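PDB 4AB5: transcriptional regulator, LYSR family from Neisseria meningitidis, which probably regulates transcription of methionine biosynthesis genes as a MetR-like DNA-binding activator or repressor, this chain being its regulatory domain. Local coordinates for residues B[8-13]-B[199-204]; B[51-56]-B[70-75]; B[90-95]-B[100-105]; B[146-151]-B[168-173]; B[179-184]-B[215-220]. All coordinates share one frame; numbering follows the deposited sequence.

Contact 1 of 5, residues B[8-13]-B[199-204]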
# COMPACT_ATOMS: atom_id res chain seq x y z
N GLY B 8 6.64 23.21 -16.39
CA GLY B 8 7.68 22.19 -16.30
C GLY B 8 7.14 20.79 -16.06
O GLY B 8 5.94 20.53 -16.22
N GLU B 9 8.04 19.87 -15.68
CA GLU B 9 7.73 18.47 -15.44
C GLU B 9 8.46 17.97 -14.21
O GLU B 9 9.68 18.17 -14.09
CB GLU B 9 8.19 17.61 -16.63
CG GLU B 9 7.13 17.33 -17.68
CD GLU B 9 7.70 16.84 -19.00
OE1 GLU B 9 8.28 15.73 -19.02
OE2 GLU B 9 7.57 17.57 -20.00
N LEU B 10 7.71 17.29 -13.31
CA LEU B 10 8.30 16.67 -12.14
C LEU B 10 7.86 15.20 -12.09
O LEU B 10 6.82 14.87 -11.53
CB LEU B 10 7.98 17.45 -10.85
CG LEU B 10 8.46 16.90 -9.48
CD1 LEU B 10 9.90 16.38 -9.51
CD2 LEU B 10 8.31 17.96 -8.41
N ARG B 11 8.65 14.34 -12.77
CA ARG B 11 8.45 12.89 -12.82
C ARG B 11 9.32 12.34 -11.68
O ARG B 11 10.55 12.45 -11.72
CB ARG B 11 8.85 12.31 -14.20
CG ARG B 11 8.05 12.89 -15.37
CD ARG B 11 8.69 12.61 -16.73
NE ARG B 11 9.97 13.29 -16.90
CZ ARG B 11 10.84 13.04 -17.87
NH1 ARG B 11 10.57 12.12 -18.79
NH2 ARG B 11 11.99 13.69 -17.93
N ILE B 12 8.66 11.85 -10.62
CA ILE B 12 9.31 11.33 -9.42
C ILE B 12 9.60 9.84 -9.53
O ILE B 12 8.67 9.05 -9.64
CB ILE B 12 8.56 11.72 -8.10
CG1 ILE B 12 8.39 13.25 -7.97
CG2 ILE B 12 9.30 11.17 -6.88
CD1 ILE B 12 7.05 13.69 -7.52
N ALA B 13 10.88 9.46 -9.50
CA ALA B 13 11.32 8.07 -9.53
C ALA B 13 11.57 7.61 -8.09
O ALA B 13 12.36 8.23 -7.36
CB ALA B 13 12.58 7.93 -10.37
N ASN B 199 13.86 22.19 -6.27
CA ASN B 199 14.40 22.59 -4.99
C ASN B 199 13.30 22.79 -3.96
O ASN B 199 13.45 22.36 -2.82
CB ASN B 199 15.25 23.85 -5.14
CG ASN B 199 16.62 23.73 -4.56
OD1 ASN B 199 16.96 24.39 -3.57
ND2 ASN B 199 17.40 22.77 -5.04
N ASN B 200 12.16 23.40 -4.39
CA ASN B 200 11.02 23.63 -3.52
C ASN B 200 10.30 22.33 -3.15
O ASN B 200 9.78 22.23 -2.04
CB ASN B 200 10.10 24.70 -4.08
CG ASN B 200 8.97 25.07 -3.17
OD1 ASN B 200 9.14 25.55 -2.04
ND2 ASN B 200 7.79 24.77 -3.62
N PHE B 201 10.32 21.31 -4.04
CA PHE B 201 9.72 20.02 -3.73
C PHE B 201 10.49 19.33 -2.59
O PHE B 201 9.88 18.70 -1.73
CB PHE B 201 9.63 19.10 -4.96
CG PHE B 201 8.85 17.83 -4.71
CD1 PHE B 201 7.51 17.87 -4.35
CD2 PHE B 201 9.45 16.58 -4.85
CE1 PHE B 201 6.78 16.70 -4.13
CE2 PHE B 201 8.73 15.40 -4.63
CZ PHE B 201 7.40 15.46 -4.25
N CYS B 202 11.82 19.49 -2.58
CA CYS B 202 12.69 18.93 -1.55
C CYS B 202 12.51 19.62 -0.21
O CYS B 202 12.51 18.95 0.82
CB CYS B 202 14.14 18.94 -1.99
SG CYS B 202 14.44 18.05 -3.53
N GLN B 203 12.31 20.96 -0.23
CA GLN B 203 12.06 21.69 1.01
C GLN B 203 10.68 21.38 1.60
O GLN B 203 10.54 21.38 2.82
CB GLN B 203 12.41 23.19 0.95
CG GLN B 203 11.56 24.06 0.05
CD GLN B 203 12.09 25.47 -0.04
OE1 GLN B 203 12.17 26.19 0.96
NE2 GLN B 203 12.44 25.90 -1.24
N ILE B 204 9.69 21.01 0.74
CA ILE B 204 8.35 20.58 1.13
C ILE B 204 8.46 19.23 1.83
O ILE B 204 7.92 19.08 2.93
CB ILE B 204 7.35 20.59 -0.07
CG1 ILE B 204 6.93 22.03 -0.45
CG2 ILE B 204 6.10 19.71 0.19
CD1 ILE B 204 6.28 22.20 -1.90

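Contact 2 of 5, residues B[51-56]-B[70-75]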
# COMPACT_ATOMS: atom_id res chain seq x y z
N GLY B 51 19.51 6.01 -12.70
CA GLY B 51 19.63 5.71 -14.12
C GLY B 51 18.58 6.42 -14.95
O GLY B 51 18.90 6.96 -16.01
N LEU B 52 17.33 6.46 -14.44
CA LEU B 52 16.19 7.11 -15.09
C LEU B 52 16.43 8.61 -15.30
O LEU B 52 15.98 9.15 -16.31
CB LEU B 52 14.91 6.90 -14.29
CG LEU B 52 14.21 5.53 -14.31
CD1 LEU B 52 13.22 5.48 -13.21
CD2 LEU B 52 13.51 5.20 -15.64
N LEU B 53 17.16 9.27 -14.37
CA LEU B 53 17.53 10.69 -14.44
C LEU B 53 18.47 10.93 -15.62
O LEU B 53 18.24 11.83 -16.43
CB LEU B 53 18.20 11.20 -13.14
CG LEU B 53 17.41 11.13 -11.85
CD1 LEU B 53 18.30 11.41 -10.67
CD2 LEU B 53 16.28 12.12 -11.86
N LEU B 54 19.52 10.09 -15.72
CA LEU B 54 20.52 10.13 -16.80
C LEU B 54 19.82 9.90 -18.13
O LEU B 54 20.12 10.58 -19.11
CB LEU B 54 21.59 9.05 -16.58
CG LEU B 54 22.41 9.09 -15.29
CD1 LEU B 54 23.14 7.78 -15.06
CD2 LEU B 54 23.41 10.21 -15.30
N GLN B 55 18.83 8.99 -18.15
CA GLN B 55 18.05 8.62 -19.33
C GLN B 55 16.91 9.60 -19.67
O GLN B 55 16.20 9.36 -20.65
CB GLN B 55 17.53 7.19 -19.19
CG GLN B 55 18.61 6.14 -19.37
CD GLN B 55 18.15 4.75 -19.02
OE1 GLN B 55 16.99 4.51 -18.67
NE2 GLN B 55 19.06 3.80 -19.10
N HIS B 56 16.75 10.70 -18.89
CA HIS B 56 15.69 11.72 -19.05
C HIS B 56 14.27 11.13 -18.95
O HIS B 56 13.31 11.67 -19.50
CB HIS B 56 15.91 12.57 -20.31
CG HIS B 56 17.07 13.50 -20.21
ND1 HIS B 56 16.89 14.86 -20.05
CD2 HIS B 56 18.40 13.24 -20.24
CE1 HIS B 56 18.11 15.38 -20.00
NE2 HIS B 56 19.04 14.44 -20.10
N ASN B 70 28.56 11.47 -11.76
CA ASN B 70 28.64 12.55 -12.74
C ASN B 70 27.29 12.78 -13.44
O ASN B 70 26.61 11.82 -13.82
CB ASN B 70 29.73 12.24 -13.75
CG ASN B 70 30.09 13.41 -14.60
OD1 ASN B 70 29.90 13.39 -15.82
ND2 ASN B 70 30.59 14.47 -13.98
N GLY B 71 26.92 14.05 -13.57
CA GLY B 71 25.66 14.46 -14.17
C GLY B 71 24.49 14.35 -13.22
O GLY B 71 23.34 14.47 -13.64
N ILE B 72 24.78 14.12 -11.93
CA ILE B 72 23.78 13.98 -10.88
C ILE B 72 24.18 14.71 -9.59
O ILE B 72 25.33 14.60 -9.14
CB ILE B 72 23.31 12.49 -10.71
CG1 ILE B 72 21.93 12.31 -11.32
CG2 ILE B 72 23.29 12.02 -9.27
CD1 ILE B 72 21.87 11.36 -12.36
N SER B 73 23.24 15.49 -9.03
CA SER B 73 23.40 16.22 -7.77
C SER B 73 22.44 15.70 -6.71
O SER B 73 21.28 15.39 -6.99
CB SER B 73 23.23 17.72 -7.97
OG SER B 73 24.13 18.19 -8.95
N PHE B 74 22.96 15.57 -5.48
CA PHE B 74 22.22 15.05 -4.34
C PHE B 74 21.87 16.13 -3.36
O PHE B 74 22.65 17.05 -3.12
CB PHE B 74 23.01 13.95 -3.62
CG PHE B 74 23.19 12.72 -4.46
CD1 PHE B 74 22.18 11.76 -4.54
CD2 PHE B 74 24.35 12.52 -5.20
CE1 PHE B 74 22.34 10.62 -5.33
CE2 PHE B 74 24.52 11.38 -5.98
CZ PHE B 74 23.52 10.43 -6.05
N GLN B 75 20.68 15.99 -2.78
CA GLN B 75 20.14 16.90 -1.79
C GLN B 75 19.70 16.07 -0.59
O GLN B 75 18.84 15.19 -0.76
CB GLN B 75 18.97 17.69 -2.39
CG GLN B 75 18.64 18.96 -1.62
CD GLN B 75 17.72 19.91 -2.36
OE1 GLN B 75 17.32 20.93 -1.82
NE2 GLN B 75 17.17 19.49 -3.50

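Contact 3 of 5, residues B[90-95]-B[100-105]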
# COMPACT_ATOMS: atom_id res chain seq x y z
N HIS B 90 6.60 -13.13 21.28
CA HIS B 90 7.83 -13.60 20.62
C HIS B 90 9.08 -13.62 21.54
O HIS B 90 9.32 -12.64 22.24
CB HIS B 90 8.12 -12.75 19.35
CG HIS B 90 9.09 -13.38 18.39
ND1 HIS B 90 8.66 -13.95 17.20
CD2 HIS B 90 10.43 -13.52 18.48
CE1 HIS B 90 9.76 -14.42 16.62
NE2 HIS B 90 10.84 -14.19 17.36
N PRO B 91 9.90 -14.70 21.50
CA PRO B 91 11.13 -14.75 22.31
C PRO B 91 12.08 -13.57 22.17
O PRO B 91 12.72 -13.18 23.15
CB PRO B 91 11.80 -16.05 21.85
CG PRO B 91 10.65 -16.91 21.42
CD PRO B 91 9.73 -15.96 20.74
N LEU B 92 12.16 -12.97 20.96
CA LEU B 92 13.04 -11.82 20.69
C LEU B 92 12.68 -10.54 21.44
O LEU B 92 13.52 -9.64 21.54
CB LEU B 92 13.19 -11.54 19.19
CG LEU B 92 14.03 -12.53 18.38
CD1 LEU B 92 13.84 -12.29 16.90
CD2 LEU B 92 15.51 -12.45 18.74
N ALA B 93 11.46 -10.47 22.02
CA ALA B 93 11.03 -9.32 22.82
C ALA B 93 11.84 -9.26 24.12
O ALA B 93 11.95 -8.19 24.72
CB ALA B 93 9.54 -9.40 23.11
N ALA B 94 12.44 -10.39 24.52
CA ALA B 94 13.29 -10.52 25.71
C ALA B 94 14.65 -9.81 25.54
O ALA B 94 15.28 -9.46 26.54
CB ALA B 94 13.51 -11.98 26.03
N LYS B 95 15.10 -9.62 24.28
CA LYS B 95 16.36 -8.95 23.95
C LYS B 95 16.09 -7.48 23.63
O LYS B 95 15.23 -7.19 22.79
CB LYS B 95 17.05 -9.62 22.76
CG LYS B 95 17.58 -11.02 23.03
CD LYS B 95 18.59 -11.48 21.96
CE LYS B 95 20.01 -11.10 22.30
NZ LYS B 95 20.99 -11.71 21.36
N ALA B 100 22.92 -9.49 14.43
CA ALA B 100 22.70 -10.10 13.11
C ALA B 100 22.33 -11.60 13.24
O ALA B 100 21.42 -12.07 12.55
CB ALA B 100 23.95 -9.94 12.26
N GLU B 101 23.00 -12.31 14.18
CA GLU B 101 22.80 -13.73 14.50
C GLU B 101 21.39 -14.06 15.04
O GLU B 101 20.96 -15.21 14.92
CB GLU B 101 23.87 -14.21 15.49
CG GLU B 101 25.27 -14.36 14.89
CD GLU B 101 26.09 -13.11 14.63
OE1 GLU B 101 25.70 -12.01 15.09
OE2 GLU B 101 27.14 -13.23 13.95
N ASP B 102 20.67 -13.07 15.62
CA ASP B 102 19.31 -13.25 16.16
C ASP B 102 18.26 -13.44 15.05
O ASP B 102 17.16 -13.92 15.34
CB ASP B 102 18.92 -12.11 17.11
CG ASP B 102 19.71 -12.05 18.41
OD1 ASP B 102 20.01 -13.12 18.97
OD2 ASP B 102 19.99 -10.93 18.88
N PHE B 103 18.61 -13.09 13.81
CA PHE B 103 17.79 -13.21 12.61
C PHE B 103 17.89 -14.60 11.96
O PHE B 103 17.01 -14.96 11.19
CB PHE B 103 18.18 -12.13 11.59
CG PHE B 103 17.92 -10.70 12.02
CD1 PHE B 103 18.87 -10.00 12.76
CD2 PHE B 103 16.73 -10.06 11.69
CE1 PHE B 103 18.63 -8.68 13.17
CE2 PHE B 103 16.49 -8.74 12.10
CZ PHE B 103 17.44 -8.07 12.83
N ILE B 104 18.95 -15.39 12.28
CA ILE B 104 19.24 -16.72 11.72
C ILE B 104 18.03 -17.69 11.59
O ILE B 104 17.74 -18.15 10.49
CB ILE B 104 20.53 -17.38 12.30
CG1 ILE B 104 21.79 -16.64 11.80
CG2 ILE B 104 20.62 -18.89 11.96
CD1 ILE B 104 23.08 -16.95 12.52
N GLY B 105 17.35 -17.97 12.68
CA GLY B 105 16.22 -18.89 12.65
C GLY B 105 14.90 -18.34 12.13
O GLY B 105 14.16 -19.05 11.44

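Contact 4 of 5, residues B[146-151]-B[168-173]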
# COMPACT_ATOMS: atom_id res chain seq x y z
N LEU B 146 1.01 -9.68 10.17
CA LEU B 146 1.75 -10.94 10.04
C LEU B 146 2.77 -11.06 11.19
O LEU B 146 2.88 -12.13 11.79
CB LEU B 146 2.46 -11.01 8.68
CG LEU B 146 1.60 -11.35 7.46
CD1 LEU B 146 2.40 -11.21 6.20
CD2 LEU B 146 1.01 -12.75 7.56
N VAL B 147 3.46 -9.95 11.52
CA VAL B 147 4.41 -9.89 12.63
C VAL B 147 3.65 -10.16 13.97
O VAL B 147 4.05 -11.03 14.74
CB VAL B 147 5.25 -8.58 12.64
CG1 VAL B 147 6.12 -8.48 13.89
CG2 VAL B 147 6.13 -8.47 11.40
N ALA B 148 2.51 -9.46 14.18
CA ALA B 148 1.64 -9.56 15.36
C ALA B 148 1.08 -10.97 15.59
O ALA B 148 0.82 -11.36 16.73
CB ALA B 148 0.51 -8.56 15.27
N SER B 149 0.88 -11.73 14.49
CA SER B 149 0.35 -13.10 14.50
C SER B 149 1.48 -14.13 14.63
O SER B 149 1.24 -15.34 14.49
CB SER B 149 -0.47 -13.35 13.23
OG SER B 149 -1.51 -12.39 13.09
N ARG B 150 2.72 -13.65 14.92
CA ARG B 150 3.96 -14.44 15.09
C ARG B 150 4.36 -15.20 13.83
O ARG B 150 4.99 -16.26 13.92
CB ARG B 150 3.90 -15.34 16.35
CG ARG B 150 4.09 -14.58 17.66
CD ARG B 150 4.21 -15.48 18.87
NE ARG B 150 5.46 -16.24 18.88
CZ ARG B 150 5.86 -17.03 19.87
NH1 ARG B 150 5.12 -17.16 20.97
NH2 ARG B 150 7.00 -17.69 19.78
N ARG B 151 4.02 -14.64 12.65
CA ARG B 151 4.34 -15.23 11.34
C ARG B 151 5.77 -14.94 10.89
O ARG B 151 6.23 -15.49 9.88
CB ARG B 151 3.29 -14.83 10.28
CG ARG B 151 1.94 -15.52 10.47
CD ARG B 151 2.07 -16.99 10.14
NE ARG B 151 0.88 -17.76 10.50
CZ ARG B 151 0.79 -18.53 11.57
NH1 ARG B 151 1.81 -18.63 12.41
NH2 ARG B 151 -0.33 -19.20 11.82
N GLY B 168 -0.88 -2.09 20.41
CA GLY B 168 -0.36 -3.30 21.04
C GLY B 168 -0.04 -4.46 20.11
O GLY B 168 0.25 -5.57 20.58
N TYR B 169 -0.07 -4.22 18.78
CA TYR B 169 0.21 -5.24 17.77
C TYR B 169 1.64 -5.79 17.86
O TYR B 169 1.85 -7.00 17.83
CB TYR B 169 -0.04 -4.70 16.34
CG TYR B 169 -1.43 -4.19 16.04
CD1 TYR B 169 -2.55 -4.76 16.64
CD2 TYR B 169 -1.64 -3.21 15.08
CE1 TYR B 169 -3.84 -4.32 16.34
CE2 TYR B 169 -2.93 -2.77 14.76
CZ TYR B 169 -4.02 -3.33 15.39
OH TYR B 169 -5.30 -2.90 15.09
N VAL B 170 2.62 -4.88 17.94
CA VAL B 170 4.03 -5.22 17.94
C VAL B 170 4.80 -4.46 19.03
O VAL B 170 4.26 -3.54 19.65
CB VAL B 170 4.67 -4.96 16.52
CG1 VAL B 170 4.10 -5.89 15.45
CG2 VAL B 170 4.54 -3.49 16.10
N VAL B 171 6.06 -4.86 19.24
CA VAL B 171 7.02 -4.20 20.12
C VAL B 171 8.20 -3.89 19.23
O VAL B 171 8.39 -4.56 18.21
CB VAL B 171 7.40 -5.01 21.40
CG1 VAL B 171 6.21 -5.20 22.32
CG2 VAL B 171 8.05 -6.34 21.07
N HIS B 172 8.96 -2.84 19.54
CA HIS B 172 10.11 -2.49 18.71
C HIS B 172 11.40 -2.67 19.46
O HIS B 172 11.44 -2.46 20.69
CB HIS B 172 9.97 -1.10 18.05
CG HIS B 172 10.23 0.05 18.96
ND1 HIS B 172 11.39 0.80 18.86
CD2 HIS B 172 9.46 0.57 19.95
CE1 HIS B 172 11.30 1.73 19.79
NE2 HIS B 172 10.14 1.64 20.47
N ARG B 173 12.44 -3.11 18.74
CA ARG B 173 13.77 -3.36 19.31
C ARG B 173 14.86 -2.82 18.42
O ARG B 173 14.71 -2.75 17.19
CB ARG B 173 14.00 -4.86 19.58
CG ARG B 173 13.01 -5.52 20.54
CD ARG B 173 13.16 -5.00 21.95
NE ARG B 173 12.31 -5.69 22.91
CZ ARG B 173 11.14 -5.23 23.34
NH1 ARG B 173 10.65 -4.10 22.87
NH2 ARG B 173 10.45 -5.91 24.25

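Contact 5 of 5, residues B[179-184]-B[215-220]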
# COMPACT_ATOMS: atom_id res chain seq x y z
N GLY B 179 23.01 0.30 16.08
CA GLY B 179 21.70 0.63 15.53
C GLY B 179 21.71 0.56 14.01
O GLY B 179 22.76 0.33 13.40
N LEU B 180 20.54 0.75 13.38
CA LEU B 180 20.42 0.73 11.92
C LEU B 180 19.75 2.01 11.44
O LEU B 180 18.57 2.25 11.71
CB LEU B 180 19.64 -0.51 11.48
CG LEU B 180 19.65 -0.95 10.02
CD1 LEU B 180 21.00 -0.85 9.33
CD2 LEU B 180 18.96 -2.21 9.89
N GLN B 181 20.50 2.85 10.74
CA GLN B 181 20.02 4.13 10.26
C GLN B 181 19.88 4.16 8.74
O GLN B 181 20.77 3.71 8.04
CB GLN B 181 20.95 5.26 10.74
CG GLN B 181 20.36 6.66 10.59
CD GLN B 181 21.38 7.77 10.74
OE1 GLN B 181 22.43 7.80 10.08
NE2 GLN B 181 21.04 8.76 11.55
N SER B 182 18.76 4.70 8.25
CA SER B 182 18.52 4.92 6.82
C SER B 182 18.76 6.40 6.54
O SER B 182 18.41 7.24 7.37
CB SER B 182 17.09 4.57 6.43
OG SER B 182 16.95 3.16 6.33
N LYS B 183 19.38 6.70 5.40
CA LYS B 183 19.67 8.07 4.98
C LYS B 183 18.92 8.35 3.67
O LYS B 183 19.10 7.62 2.70
CB LYS B 183 21.18 8.27 4.83
CG LYS B 183 21.94 8.24 6.15
CD LYS B 183 23.44 8.27 5.92
CE LYS B 183 24.24 8.19 7.20
NZ LYS B 183 24.30 9.51 7.89
N LEU B 184 18.06 9.38 3.66
CA LEU B 184 17.29 9.69 2.46
C LEU B 184 17.72 10.94 1.73
O LEU B 184 17.98 11.96 2.35
CB LEU B 184 15.78 9.66 2.70
CG LEU B 184 15.13 8.30 2.40
CD1 LEU B 184 15.34 7.33 3.54
CD2 LEU B 184 13.70 8.45 2.14
N GLY B 215 11.48 10.99 15.31
CA GLY B 215 12.78 10.33 15.24
C GLY B 215 13.63 10.63 14.01
O GLY B 215 14.58 9.90 13.72
N LEU B 216 13.29 11.71 13.30
CA LEU B 216 14.06 12.12 12.13
C LEU B 216 15.26 12.95 12.57
O LEU B 216 15.19 13.66 13.57
CB LEU B 216 13.20 12.92 11.16
CG LEU B 216 12.37 12.18 10.12
CD1 LEU B 216 11.82 13.13 9.14
CD2 LEU B 216 13.05 11.03 9.48
N SER B 217 16.36 12.84 11.84
CA SER B 217 17.57 13.60 12.12
C SER B 217 18.09 14.20 10.84
O SER B 217 17.89 13.63 9.77
CB SER B 217 18.64 12.74 12.79
OG SER B 217 18.93 11.58 12.04
N GLU B 218 18.72 15.38 10.96
CA GLU B 218 19.29 16.12 9.84
C GLU B 218 20.39 15.31 9.18
O GLU B 218 21.15 14.64 9.86
CB GLU B 218 19.89 17.46 10.31
CG GLU B 218 18.91 18.42 10.96
CD GLU B 218 19.49 19.75 11.39
OE1 GLU B 218 20.63 19.78 11.91
OE2 GLU B 218 18.78 20.77 11.24
N LEU B 219 20.46 15.40 7.85
CA LEU B 219 21.49 14.74 7.06
C LEU B 219 22.45 15.78 6.54
O LEU B 219 22.04 16.88 6.15
CB LEU B 219 20.87 14.00 5.87
CG LEU B 219 20.92 12.48 5.87
CD1 LEU B 219 20.36 11.95 4.59
CD2 LEU B 219 22.33 11.96 6.04
N GLU B 220 23.72 15.39 6.42
CA GLU B 220 24.77 16.25 5.89
C GLU B 220 25.57 15.54 4.78
O GLU B 220 25.66 14.31 4.81
CB GLU B 220 25.65 16.78 7.03
CG GLU B 220 25.07 18.04 7.66
CD GLU B 220 25.63 18.43 9.02
OE1 GLU B 220 26.86 18.63 9.12
OE2 GLU B 220 24.83 18.56 9.97

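Contact 1 of 5, residues B[8-13]-B[199-204]
L10 and I12 of strand 8-13 meet the phenyl ring of F201 in a buried, wholly apolar strand-to-helix contact, where helix 196-212 lies against one face of the mixed sheet. No hydrogen bond links the two segments, and their nearest CA atoms, those of L10 and F201, stand 9.2 Å apart, so the side chains alone bridge the gap. The aromatic ring reaches across because F201 sets CG anti to its own backbone N (chi1 -172°), which throws the ring out from the helix. L10 covers one face of it: its CD2 methyl lies 4.1 Å from the centroid of the F201 ring and 27° off the ring normal, a CH-pi contact, with L10 CD2 closest to F201 CG at 3.7 Å. I12 and F201 approach each other from opposite directions, I12 meeting the far end of the ring obliquely, its CD1 being 3.7 Å from F201 CZ and its CG1 4.0 Å from F201 CE2. Since L10 lies by CG and I12 by CZ and CE2, the two divide the ring along its length. Helix 20-33 completes the cluster: F30 meets F201 edge-to-face, and L23 touches both I12 and F201. R11, between the two, belongs to another set of partners, with a salt bridge to D59 and a hydrogen bond to the carbonyl of H56. A parallel central strand flanked by 37-42 and 60-63, with helices packed on it through leucine, isoleucine and phenylalanine, is typical of the alpha/beta subdomain of the periplasmic-binding-protein fold shared by LysR regulatory domains.

Contact 2 of 5, residues B[51-56]-B[70-75]
The last turn of helix 50-54, closed by a Schellman motif, presents L53 and L54 to I72 at the start of strand 72-86. Evidence for the helix end is the positive phi of H56 (59°) together with the backbone bond from H56 N to L53 O, 3.1 Å; Q55 N to G51 O is the regular bond just before it. Across the contact the side chains meet through apolar atoms and no hydrogen bond forms. I72 CD1 is the shared point: it lies 3.5 Å from L54 CD2 and 3.8 Å from L53 CB, so the delta methyl sits against two successive leucines. L53 also sets its CD1 against the isoleucine, 3.8 Å from I72 CG1. Both leucines cross I72 at about a right angle, and both bring their branches to it with CG beside the backbone N, anti to the carbonyl carbon (chi1 -61° for L53 and -59° for L54). L54 CD2 further reaches the carbonyl of N70, 3.9 Å from its O, over the loop that leads into the strand. The two sides differ in burial: L53 and I72 are enclosed, with A61 and A187 also against L53, whereas L54 and N70 lie at the surface. The helix belongs to a beta-alpha-beta crossover between the parallel strands 37-42 and 60-63, which flank strand 8-13; such a crossover helix packed on its sheet is characteristic of alpha/beta folds, here the periplasmic-binding-protein-like fold of LysR regulatory domains.

Contact 3 of 5, residues B[90-95]-B[100-105]
K95 and D102 form a salt bridge between two short turns, and the ammonium group meets both carboxylate oxygens. K95 NZ donates to D102 OD2 at 2.8 Å, using the syn lone pair of that oxygen; the bond from K95 NZ to D102 OD1, 2.9 Å, is weak. A bend at chi3 (89°) in the otherwise extended lysine chain brings its last carbons alongside the acid. OD2 has a second donor in T99 N, so this oxygen is gripped by both a charge and a backbone N-H, which would probably stabilise the carboxylate as an anion. At the root of the aspartate, L92 CD2 touches D102 CB at 3.8 Å. The L92 carbonyl is doubly used: K95 N donates to L92 O within the 3-10 segment at 3.2 Å, and the indole NE1 of W98 binds the same oxygen. On the other segment, F103 N is satisfied by A100 O, and E101 OE2 pairs with K128. The bond from T99 N reaches D102 from three residues back in the chain. The whole is a surface salt bridge tying the 3-10 turn 91-94 to the helical turn 100-105, which precede and follow strand 97-98 in the sequence.

Contact 4 of 5, residues B[146-151]-B[168-173]
V147 and A148, at the end of helix 140-148, pack against Y169 and V170 in the approach to strand 171-189. The two valines meet methyl to methyl, V147 CG1 lying 3.6 Å from V170 CG1, with their side chains crossing at about a right angle. V147 gets its CG1 there by setting it anti to the backbone N (chi1 174°). A148 instead faces the backbone: its CB is against Y169 O, its CA makes a CA-H...O contact with that oxygen (3.6 Å between A148 CA and Y169 O, 122° at the hydrogen), and its CB lies 4.0 Å from Y169 CB. What fixes the helix end is a Schellman motif with R150 at positive phi, in which R151 N bonds to L146 O and R150 N to V147 O, each at 2.9 Å. A second such motif, at G168, ends helix 158-166 and turns the chain toward this contact, so each of the two helices in this helix-strand-helix-strand run of the alpha/beta fold ends in a Schellman motif. Farther out, I85 of strand 72-86 backs V147, while I144 and Q145 touch Y169. R31 of the second subunit packs on A148 and Y169 and makes a weak hydrogen bond to S149 OG.

Contact 5 of 5, residues B[179-184]-B[215-220]
L219, in the C-terminal tail, packs its two methyl branches on K183 and L184 of strand 171-189, and the conformations of K183 and Q181 shape the contact. L219 CD1 turns to the strand backbone, 3.6 Å from L184 N and close to L184 O, and also touches the lysine root, 3.8 Å from K183 CB. L219 CD2 sits against the middle and end of the lysine, 3.7 Å from K183 CG and 3.6 Å from K183 NZ. The two methyls of L219 therefore meet the lysine from its CB to its NZ, the two side chains crossing at a slant. K183 sets CG beside its backbone N, stays extended through chi2 and chi3, and then bends at chi4 (-79°). That last turn swings NZ toward Q181, giving a weak hydrogen bond from K183 NZ to Q181 OE1 at 3.3 Å. Q181 itself is stretched, with CG anti to the backbone N (chi1 -166°) and the chain straight beyond, and this carries its amide out to S217. There Q181 NE2 stands 3.6 Å from S217 OG, a polar approach too long to rank as a bond; the hydroxyl bonds weakly to the carbonyl of A79 instead. Along the tail, then, S217 faces Q181 and L219 faces K183. The tail segment follows helix 196-212 and bonds through S217 to the backbone of A79 in strand 72-86, which pairs antiparallel with 171-189; strand residues L180 and S182 meet helix 119-125, through L120 and D119 among others.

How the contacts relate
From the N terminus, contact 1 opens on strand 8-13 and closes only at helix 196-212, so its long loop encloses contacts 2, 3 and 4, which follow one another in series. Contact 2 closes a short loop between helix 50-54 and strand 72-86 and touches contact 1, partly through R11 and H56. Contact 3 spans the turns around strand 97-98, and contact 4 ties helix 140-148 to the start of strand 171-189; these two also touch, on the opposite side of the chain's centre from contacts 1 and 2. Contact 5 crosses contact 1, joining strand 171-189 to the tail after helix 196-212. It lies about 11 Å from the chain's centre, centre to centre.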